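Local coordinates for protein dTDP-4-amino-4,6-dideoxyglucose formyltransferase (Shewanella sp. FDAARGOS_354, PDB 6V2T) that probably transfers a formyl group from a folate carrier to the amino group of dTDP-4-amino-4,6-dideoxyglucose, a nucleotide sugar of O-antigen synthesis, at residues P34-I39 against L72-I77; N41-N46 against F55-S60; I157-E162 against L190-F195. All blocks are in the same frame, centred on the assembly; numbering follows the deposited sequence.

Contact 1: residues P34-I39 against L72-I77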
loop_
_atom_site.group_PDB
_atom_site.type_symbol
_atom_site.label_atom_id
_atom_site.label_comp_id
_atom_site.label_asym_id
_atom_site.label_seq_id
_atom_site.Cartn_x
_atom_site.Cartn_y
_atom_site.Cartn_z
ATOM N N PRO B 34 -13.136 -5.621 18.925
ATOM C CA PRO B 34 -11.981 -5.305 19.771
ATOM C C PRO B 34 -12.356 -4.645 21.112
ATOM O O PRO B 34 -11.917 -5.138 22.124
ATOM C CB PRO B 34 -11.126 -4.395 18.873
ATOM C CG PRO B 34 -11.461 -4.863 17.468
ATOM C CD PRO B 34 -12.939 -5.181 17.532
ATOM N N LEU B 35 -13.184 -3.590 21.105
ATOM C CA LEU B 35 -13.699 -2.911 22.332
ATOM C C LEU B 35 -14.501 -3.870 23.233
ATOM O O LEU B 35 -14.204 -3.918 24.415
ATOM C CB LEU B 35 -14.585 -1.713 21.953
ATOM C CG LEU B 35 -13.877 -0.364 21.868
ATOM C CD1 LEU B 35 -14.900 0.772 21.869
ATOM C CD2 LEU B 35 -12.869 -0.176 23.001
ATOM N N VAL B 36 -15.549 -4.508 22.716
ATOM C CA VAL B 36 -16.425 -5.421 23.498
ATOM C C VAL B 36 -15.540 -6.445 24.210
ATOM O O VAL B 36 -15.595 -6.548 25.457
ATOM C CB VAL B 36 -17.453 -6.132 22.599
ATOM C CG1 VAL B 36 -18.175 -7.243 23.358
ATOM C CG2 VAL B 36 -18.468 -5.163 22.027
ATOM N N SER B 37 -14.776 -7.202 23.426
ATOM C CA SER B 37 -13.880 -8.261 23.942
ATOM C C SER B 37 -12.977 -7.654 25.031
ATOM O O SER B 37 -12.887 -8.238 26.117
ATOM C CB SER B 37 -13.107 -8.894 22.819
ATOM O OG SER B 37 -12.121 -9.762 23.337
ATOM N N PHE B 38 -12.375 -6.490 24.782
ATOM C CA PHE B 38 -11.505 -5.792 25.766
ATOM C C PHE B 38 -12.304 -5.403 27.019
ATOM O O PHE B 38 -11.786 -5.583 28.126
ATOM C CB PHE B 38 -10.869 -4.556 25.144
ATOM C CG PHE B 38 -10.036 -3.786 26.118
ATOM C CD1 PHE B 38 -10.549 -2.659 26.741
ATOM C CD2 PHE B 38 -8.764 -4.220 26.448
ATOM C CE1 PHE B 38 -9.775 -1.954 27.643
ATOM C CE2 PHE B 38 -8.000 -3.518 27.363
ATOM C CZ PHE B 38 -8.510 -2.381 27.950
ATOM N N ILE B 39 -13.541 -4.920 26.870
ATOM C CA ILE B 39 -14.359 -4.448 28.026
ATOM C C ILE B 39 -14.764 -5.670 28.863
ATOM O O ILE B 39 -14.603 -5.639 30.105
ATOM C CB ILE B 39 -15.582 -3.633 27.561
ATOM C CG1 ILE B 39 -15.179 -2.249 27.043
ATOM C CG2 ILE B 39 -16.613 -3.532 28.670
ATOM C CD1 ILE B 39 -16.289 -1.527 26.312
ATOM N N LEU B 72 -19.390 -13.783 20.279
ATOM C CA LEU B 72 -19.126 -13.418 21.697
ATOM C C LEU B 72 -20.423 -13.559 22.505
ATOM O O LEU B 72 -20.395 -13.290 23.713
ATOM C CB LEU B 72 -18.555 -11.998 21.770
ATOM C CG LEU B 72 -17.115 -11.845 21.281
ATOM C CD1 LEU B 72 -16.657 -10.396 21.377
ATOM C CD2 LEU B 72 -16.170 -12.747 22.061
ATOM N N GLY B 73 -21.508 -13.991 21.858
ATOM C CA GLY B 73 -22.809 -14.256 22.497
ATOM C C GLY B 73 -23.651 -12.994 22.607
ATOM O O GLY B 73 -24.629 -12.997 23.388
ATOM N N LEU B 74 -23.288 -11.936 21.876
ATOM C CA LEU B 74 -24.088 -10.686 21.853
ATOM C C LEU B 74 -25.325 -10.950 21.009
ATOM O O LEU B 74 -25.283 -11.818 20.114
ATOM C CB LEU B 74 -23.272 -9.503 21.319
ATOM C CG LEU B 74 -22.485 -8.731 22.376
ATOM C CD1 LEU B 74 -21.431 -9.605 23.033
ATOM C CD2 LEU B 74 -21.846 -7.483 21.792
ATOM N N THR B 75 -26.405 -10.267 21.346
ATOM C CA THR B 75 -27.657 -10.237 20.566
ATOM C C THR B 75 -27.897 -8.796 20.132
ATOM O O THR B 75 -27.206 -7.891 20.625
ATOM C CB THR B 75 -28.813 -10.829 21.374
ATOM O OG1 THR B 75 -28.816 -10.140 22.625
ATOM C CG2 THR B 75 -28.667 -12.321 21.586
ATOM N N SER B 76 -28.824 -8.609 19.211
ATOM C CA SER B 76 -29.157 -7.294 18.620
ATOM C C SER B 76 -29.982 -6.487 19.626
ATOM O O SER B 76 -30.705 -7.105 20.441
ATOM C CB SER B 76 -29.894 -7.460 17.326
ATOM O OG SER B 76 -30.002 -6.203 16.684
ATOM N N ILE B 77 -29.878 -5.158 19.556
ATOM C CA ILE B 77 -30.879 -4.230 20.161
ATOM C C ILE B 77 -31.099 -3.093 19.167
ATOM O O ILE B 77 -30.144 -2.791 18.422
ATOM C CB ILE B 77 -30.443 -3.725 21.550
ATOM C CG1 ILE B 77 -31.646 -3.293 22.393
ATOM C CG2 ILE B 77 -29.392 -2.626 21.439
ATOM C CD1 ILE B 77 -31.376 -3.282 23.887
#

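Contact 2: residues N41-N46 against F55-S60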
loop_
_atom_site.group_PDB
_atom_site.type_symbol
_atom_site.label_atom_id
_atom_site.label_comp_id
_atom_site.label_asym_id
_atom_site.label_seq_id
_atom_site.Cartn_x
_atom_site.Cartn_y
_atom_site.Cartn_z
ATOM N N ASN B 41 -13.188 -8.519 29.252
ATOM C CA ASN B 41 -11.975 -8.872 30.024
ATOM C C ASN B 41 -11.785 -7.847 31.149
ATOM O O ASN B 41 -11.588 -8.264 32.296
ATOM C CB ASN B 41 -10.742 -8.989 29.128
ATOM C CG ASN B 41 -9.563 -9.509 29.914
ATOM O OD1 ASN B 41 -9.621 -10.619 30.445
ATOM N ND2 ASN B 41 -8.539 -8.688 30.053
ATOM N N LEU B 42 -11.872 -6.550 30.855
ATOM C CA LEU B 42 -11.620 -5.466 31.852
ATOM C C LEU B 42 -12.542 -5.630 33.062
ATOM O O LEU B 42 -12.107 -5.305 34.200
ATOM C CB LEU B 42 -11.888 -4.108 31.202
ATOM C CG LEU B 42 -10.828 -3.041 31.411
ATOM C CD1 LEU B 42 -11.378 -1.681 30.990
ATOM C CD2 LEU B 42 -10.319 -3.005 32.839
ATOM N N VAL B 43 -13.777 -6.080 32.822
ATOM C CA VAL B 43 -14.815 -6.265 33.872
ATOM C C VAL B 43 -14.352 -7.399 34.799
ATOM O O VAL B 43 -14.244 -7.143 36.022
ATOM C CB VAL B 43 -16.200 -6.488 33.238
ATOM C CG1 VAL B 43 -17.195 -7.127 34.188
ATOM C CG2 VAL B 43 -16.762 -5.169 32.684
ATOM N N ALA B 44 -14.002 -8.565 34.236
ATOM C CA ALA B 44 -13.360 -9.690 34.968
ATOM C C ALA B 44 -12.229 -9.170 35.865
ATOM O O ALA B 44 -12.264 -9.476 37.054
ATOM C CB ALA B 44 -12.858 -10.733 33.995
ATOM N N VAL B 45 -11.276 -8.393 35.336
ATOM C CA VAL B 45 -10.037 -7.957 36.060
ATOM C C VAL B 45 -10.382 -6.988 37.209
ATOM O O VAL B 45 -9.578 -6.902 38.189
ATOM C CB VAL B 45 -9.013 -7.328 35.088
ATOM C CG1 VAL B 45 -7.956 -6.490 35.800
ATOM C CG2 VAL B 45 -8.340 -8.378 34.212
ATOM N N ASN B 46 -11.476 -6.228 37.076
ATOM C CA ASN B 46 -11.979 -5.273 38.104
ATOM C C ASN B 46 -13.134 -5.930 38.883
ATOM O O ASN B 46 -13.927 -5.173 39.474
ATOM C CB ASN B 46 -12.486 -3.953 37.488
ATOM C CG ASN B 46 -11.415 -2.937 37.150
ATOM O OD1 ASN B 46 -11.118 -2.053 37.952
ATOM N ND2 ASN B 46 -10.861 -3.014 35.949
ATOM N N PHE B 55 -23.107 -6.371 33.839
ATOM C CA PHE B 55 -22.941 -5.865 32.456
ATOM C C PHE B 55 -23.616 -6.804 31.460
ATOM O O PHE B 55 -23.296 -8.005 31.446
ATOM C CB PHE B 55 -21.459 -5.756 32.151
ATOM C CG PHE B 55 -20.750 -4.753 33.008
ATOM C CD1 PHE B 55 -20.703 -3.426 32.632
ATOM C CD2 PHE B 55 -20.135 -5.132 34.188
ATOM C CE1 PHE B 55 -20.033 -2.508 33.412
ATOM C CE2 PHE B 55 -19.479 -4.199 34.977
ATOM C CZ PHE B 55 -19.427 -2.895 34.586
ATOM N N ASP B 56 -24.557 -6.265 30.686
ATOM C CA ASP B 56 -25.181 -6.910 29.504
ATOM C C ASP B 56 -24.594 -6.275 28.243
ATOM O O ASP B 56 -24.276 -5.084 28.290
ATOM C CB ASP B 56 -26.688 -6.737 29.506
ATOM C CG ASP B 56 -27.351 -7.513 30.621
ATOM O OD1 ASP B 56 -26.665 -8.324 31.221
ATOM O OD2 ASP B 56 -28.530 -7.283 30.863
ATOM N N TYR B 57 -24.406 -7.055 27.183
ATOM C CA TYR B 57 -23.767 -6.592 25.928
ATOM C C TYR B 57 -24.745 -6.805 24.779
ATOM O O TYR B 57 -25.355 -7.878 24.705
ATOM C CB TYR B 57 -22.437 -7.312 25.710
ATOM C CG TYR B 57 -21.444 -7.136 26.825
ATOM C CD1 TYR B 57 -21.549 -7.864 28.000
ATOM C CD2 TYR B 57 -20.422 -6.205 26.726
ATOM C CE1 TYR B 57 -20.638 -7.701 29.032
ATOM C CE2 TYR B 57 -19.493 -6.047 27.742
ATOM C CZ TYR B 57 -19.605 -6.792 28.902
ATOM O OH TYR B 57 -18.685 -6.612 29.898
ATOM N N ARG B 58 -24.882 -5.809 23.901
ATOM C CA ARG B 58 -25.750 -5.890 22.702
ATOM C C ARG B 58 -25.056 -5.158 21.546
ATOM O O ARG B 58 -24.240 -4.220 21.813
ATOM C CB ARG B 58 -27.130 -5.298 23.008
ATOM C CG ARG B 58 -27.843 -5.920 24.203
ATOM C CD ARG B 58 -28.399 -7.309 23.933
ATOM N NE ARG B 58 -29.228 -7.787 25.028
ATOM C CZ ARG B 58 -28.777 -8.482 26.057
ATOM N NH1 ARG B 58 -29.604 -8.868 27.013
ATOM N NH2 ARG B 58 -27.501 -8.800 26.125
ATOM N N TYR B 59 -25.338 -5.570 20.311
ATOM C CA TYR B 59 -24.837 -4.874 19.098
ATOM C C TYR B 59 -26.041 -4.219 18.431
ATOM O O TYR B 59 -27.179 -4.484 18.854
ATOM C CB TYR B 59 -24.057 -5.823 18.188
ATOM C CG TYR B 59 -24.912 -6.895 17.572
ATOM C CD1 TYR B 59 -25.730 -6.609 16.496
ATOM C CD2 TYR B 59 -24.918 -8.188 18.071
ATOM C CE1 TYR B 59 -26.536 -7.575 15.920
ATOM C CE2 TYR B 59 -25.702 -9.174 17.493
ATOM C CZ TYR B 59 -26.521 -8.864 16.419
ATOM O OH TYR B 59 -27.320 -9.809 15.843
ATOM N N SER B 60 -25.781 -3.330 17.466
ATOM C CA SER B 60 -26.816 -2.481 16.830
ATOM C C SER B 60 -27.552 -3.323 15.786
ATOM O O SER B 60 -26.894 -4.123 15.106
ATOM C CB SER B 60 -26.244 -1.235 16.187
ATOM O OG SER B 60 -25.769 -0.308 17.148
#

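Contact 3: residues I157-E162 against L190-F195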
loop_
_atom_site.group_PDB
_atom_site.type_symbol
_atom_site.label_atom_id
_atom_site.label_comp_id
_atom_site.label_asym_id
_atom_site.label_seq_id
_atom_site.Cartn_x
_atom_site.Cartn_y
_atom_site.Cartn_z
ATOM N N ILE B 157 -17.760 16.268 28.283
ATOM C CA ILE B 157 -16.530 15.433 28.319
ATOM C C ILE B 157 -16.310 14.991 29.762
ATOM O O ILE B 157 -16.303 15.861 30.666
ATOM C CB ILE B 157 -15.335 16.206 27.735
ATOM C CG1 ILE B 157 -15.627 16.609 26.286
ATOM C CG2 ILE B 157 -14.066 15.383 27.845
ATOM C CD1 ILE B 157 -14.597 17.502 25.705
ATOM N N LEU B 158 -16.176 13.675 29.960
ATOM C CA LEU B 158 -15.809 13.063 31.262
ATOM C C LEU B 158 -14.290 12.832 31.324
ATOM O O LEU B 158 -13.629 13.256 32.321
ATOM C CB LEU B 158 -16.619 11.765 31.395
ATOM C CG LEU B 158 -18.129 11.934 31.270
ATOM C CD1 LEU B 158 -18.886 10.675 31.656
ATOM C CD2 LEU B 158 -18.605 13.095 32.145
ATOM N N PHE B 159 -13.738 12.152 30.328
ATOM C CA PHE B 159 -12.289 11.876 30.211
ATOM C C PHE B 159 -11.918 11.995 28.747
ATOM O O PHE B 159 -12.759 11.596 27.920
ATOM C CB PHE B 159 -11.965 10.462 30.691
ATOM C CG PHE B 159 -12.377 10.223 32.114
ATOM C CD1 PHE B 159 -11.585 10.653 33.171
ATOM C CD2 PHE B 159 -13.568 9.598 32.394
ATOM C CE1 PHE B 159 -11.983 10.434 34.484
ATOM C CE2 PHE B 159 -13.973 9.400 33.708
ATOM C CZ PHE B 159 -13.167 9.798 34.748
ATOM N N GLN B 160 -10.740 12.513 28.422
ATOM C CA GLN B 160 -10.265 12.446 27.021
ATOM C C GLN B 160 -8.739 12.495 26.993
ATOM O O GLN B 160 -8.129 13.075 27.927
ATOM C CB GLN B 160 -10.938 13.523 26.164
ATOM C CG GLN B 160 -10.413 14.923 26.354
ATOM C CD GLN B 160 -11.056 15.936 25.423
ATOM O OE1 GLN B 160 -10.810 17.123 25.569
ATOM N NE2 GLN B 160 -11.865 15.503 24.453
ATOM N N LYS B 161 -8.161 11.929 25.937
ATOM C CA LYS B 161 -6.699 11.952 25.712
ATOM C C LYS B 161 -6.402 12.078 24.226
ATOM O O LYS B 161 -6.945 11.306 23.432
ATOM C CB LYS B 161 -6.056 10.714 26.341
ATOM C CG LYS B 161 -4.522 10.756 26.313
ATOM C CD LYS B 161 -3.814 9.782 27.248
ATOM C CE LYS B 161 -4.729 8.772 27.928
ATOM N NZ LYS B 161 -3.990 7.721 28.667
ATOM N N GLU B 162 -5.591 13.067 23.888
ATOM C CA GLU B 162 -5.103 13.336 22.530
ATOM C C GLU B 162 -4.066 12.267 22.200
ATOM O O GLU B 162 -3.386 11.780 23.113
ATOM C CB GLU B 162 -4.523 14.735 22.451
ATOM C CG GLU B 162 -3.892 15.034 21.104
ATOM C CD GLU B 162 -3.614 16.492 20.822
ATOM O OE1 GLU B 162 -3.709 17.290 21.764
ATOM O OE2 GLU B 162 -3.375 16.840 19.643
ATOM N N LEU B 190 -13.074 2.798 33.644
ATOM C CA LEU B 190 -14.360 2.090 33.456
ATOM C C LEU B 190 -15.142 2.135 34.785
ATOM O O LEU B 190 -16.295 2.507 34.752
ATOM C CB LEU B 190 -14.144 0.659 32.969
ATOM C CG LEU B 190 -15.428 -0.162 32.846
ATOM C CD1 LEU B 190 -16.360 0.442 31.809
ATOM C CD2 LEU B 190 -15.137 -1.614 32.517
ATOM N N ALA B 191 -14.529 1.773 35.925
ATOM C CA ALA B 191 -15.189 1.795 37.252
ATOM C C ALA B 191 -15.698 3.215 37.531
ATOM O O ALA B 191 -16.855 3.350 37.965
ATOM C CB ALA B 191 -14.232 1.346 38.346
ATOM N N ASP B 192 -14.844 4.205 37.288
ATOM C CA ASP B 192 -15.121 5.646 37.498
ATOM C C ASP B 192 -16.392 6.033 36.736
ATOM O O ASP B 192 -17.223 6.724 37.333
ATOM C CB ASP B 192 -13.960 6.523 37.044
ATOM C CG ASP B 192 -12.748 6.503 37.950
ATOM O OD1 ASP B 192 -12.900 6.143 39.124
ATOM O OD2 ASP B 192 -11.664 6.882 37.462
ATOM N N LEU B 193 -16.527 5.592 35.486
ATOM C CA LEU B 193 -17.697 5.883 34.610
ATOM C C LEU B 193 -18.946 5.289 35.231
ATOM O O LEU B 193 -20.000 5.976 35.354
ATOM C CB LEU B 193 -17.510 5.233 33.232
ATOM C CG LEU B 193 -16.475 5.883 32.337
ATOM C CD1 LEU B 193 -16.425 5.168 30.982
ATOM C CD2 LEU B 193 -16.777 7.373 32.193
ATOM N N VAL B 194 -18.851 4.012 35.570
ATOM C CA VAL B 194 -19.982 3.274 36.171
ATOM C C VAL B 194 -20.450 3.983 37.449
ATOM O O VAL B 194 -21.669 4.087 37.588
ATOM C CB VAL B 194 -19.616 1.802 36.438
ATOM C CG1 VAL B 194 -20.733 1.108 37.182
ATOM C CG2 VAL B 194 -19.262 1.061 35.157
ATOM N N PHE B 195 -19.539 4.449 38.324
ATOM C CA PHE B 195 -19.865 4.935 39.703
ATOM C C PHE B 195 -19.892 6.472 39.756
ATOM O O PHE B 195 -19.938 7.028 40.864
ATOM C CB PHE B 195 -18.874 4.357 40.729
ATOM C CG PHE B 195 -18.925 2.854 40.815
ATOM C CD1 PHE B 195 -20.137 2.194 40.896
ATOM C CD2 PHE B 195 -17.759 2.100 40.758
ATOM C CE1 PHE B 195 -20.196 0.808 40.948
ATOM C CE2 PHE B 195 -17.819 0.716 40.775
ATOM C CZ PHE B 195 -19.029 0.070 40.888
#

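Contact 1: residues P34-I39 against L72-I77
The 2.7 Å backbone bond from Ile39 N to Leu35 O belongs to the helical turn that presents Val36 and Ser37 to Leu72 and Leu74. This turn lies in helix 33-45 of the Rossmann-like formyltransferase domain, while 72-77 runs from a helix end into the edge strand 75-77. Gly73 takes a positive phi of 85° in a Schellman motif, and the chain on both sides of it sends a leucine back to the helix. Val36 lies at the middle of the contact: with CG1 anti to the backbone N (chi1 170°), this methyl reaches both leucines. It meets Leu74 tip to tip, with Val36 CG1 4.0 Å from both Leu74 CD1 and CD2, whereas Val36 and Leu72 run alongside each other in opposite senses, Val36 CG1 4.0 Å from Leu72 CD1. Leu74 also rests on Tyr57 and Val36 on Ser30, which places both segments against the sheet. At the start of the helix Leu35 N is hydrogen-bonded to OD1 of Asn32, a residue of the nucleotide-sugar pocket, and the Val36 side chain lies about 9 Å from the bound sugar nucleotide. On the more exposed flank, Leu72 CD1 lies against Ser37 CB at 4.1 Å.

Contact 2: residues N41-N46 against F55-S60
Val43 sets both its methyl groups against the ring of Phe55, and this is the tight part of a contact between the last turns of helix 33-45 and strand 53-60, two elements of the beta-alpha-beta unit that begins with strand 24-30. Val43 CG2 makes a CH-pi contact over one ring face, 3.8 Å from the Phe55 centroid and 16° off the normal. Val43 CG1 is anti to the backbone N (chi1 161°) and comes down near the ring's rim, 3.6 Å from Phe55 CD2. Phe50 meets the Phe55 ring edge-to-face and Val194 of helix 171-194 touches it too, so the ring is held by more than the valine; Leu190 of the same helix lies against Val43. The Tyr57 side is looser. There the two side chains pass side by side, oppositely directed, and the phenol contributes mainly its OH, 3.7 Å from Val43 CG2. Away from Val43 the end of the helix lies at the surface, with Ala44 and Val45 exposed, and it closes with Asn46 bonding back into the last turn. Leu42 O accepts from both Asn46 N and Asn46 ND2, which reach it from opposite faces of its carbonyl plane; the ND2 bond is 3.1 Å long and nearly straight at 167°. Since no hydrogen bond joins the two segments, helix and strand adhere here through dispersion and CH-pi attraction.

Contact 3: residues I157-E162 against L190-F195
Phe159 and Leu193 bring strand 157-163 against the end of helix 171-194. From CB the Phe159 side chain leaves with CG anti to its carbonyl carbon (chi1 -58°), which carries the ring to the helix. Along one edge, Phe159 CD2 and then CE2 pass Leu193 CD2; the methyl lies near the ring plane, 3.8 Å from Phe159 CE2. At the tip, Phe159 CZ approaches Asp192 CB at 4.1 Å. The ring also stacks with His189, about one helical turn before Asp192. Only the CB of Asp192 touches the strand; its carboxylate is engaged by other groups, OD2 with His189 ND1 and OD1 with Asn197 ND2. The imidazole stacked with Phe159 is thus hydrogen-bonded to Asp192, which limits its rotation. Leu193 CD2 has a second neighbour in Leu158 CD1, 4.0 Å away, so one methyl touches two successive residues of the strand. Arg113 takes up the carbonyl oxygens of Leu193 and Val194 as the helix ends. That Leu158 and Phe159 can both turn to the helix follows from the backbone, where both residues face Ile145 of the adjoining strand, the arrangement of a classic beta bulge, here in an outermost strand of the formyltransferase domain's mixed sheet.

How the contacts relate
Contacts 1 and 2 are close neighbours, their centres about 7 Å apart, and both use helix 33-45. In sequence, 41-46 and 55-60 fall between the two segments of contact 1, and strands 53-60 and 75-77 lie side by side, with Ile77 N 2.9 Å from Tyr59 O in a probable hydrogen bond. Contact 3 comes later in the chain and involves the other outermost strand of the same sheet, its centre about 16 Å from contact 2 and 20 Å from contact 1. Helix 171-194 spans this gap: Leu190 CD2 lies 3.9 Å from Val43 CG2. Helices 33-45 and 171-194 thus touch each other, and their contacts lie toward the two outermost strands of the sheet.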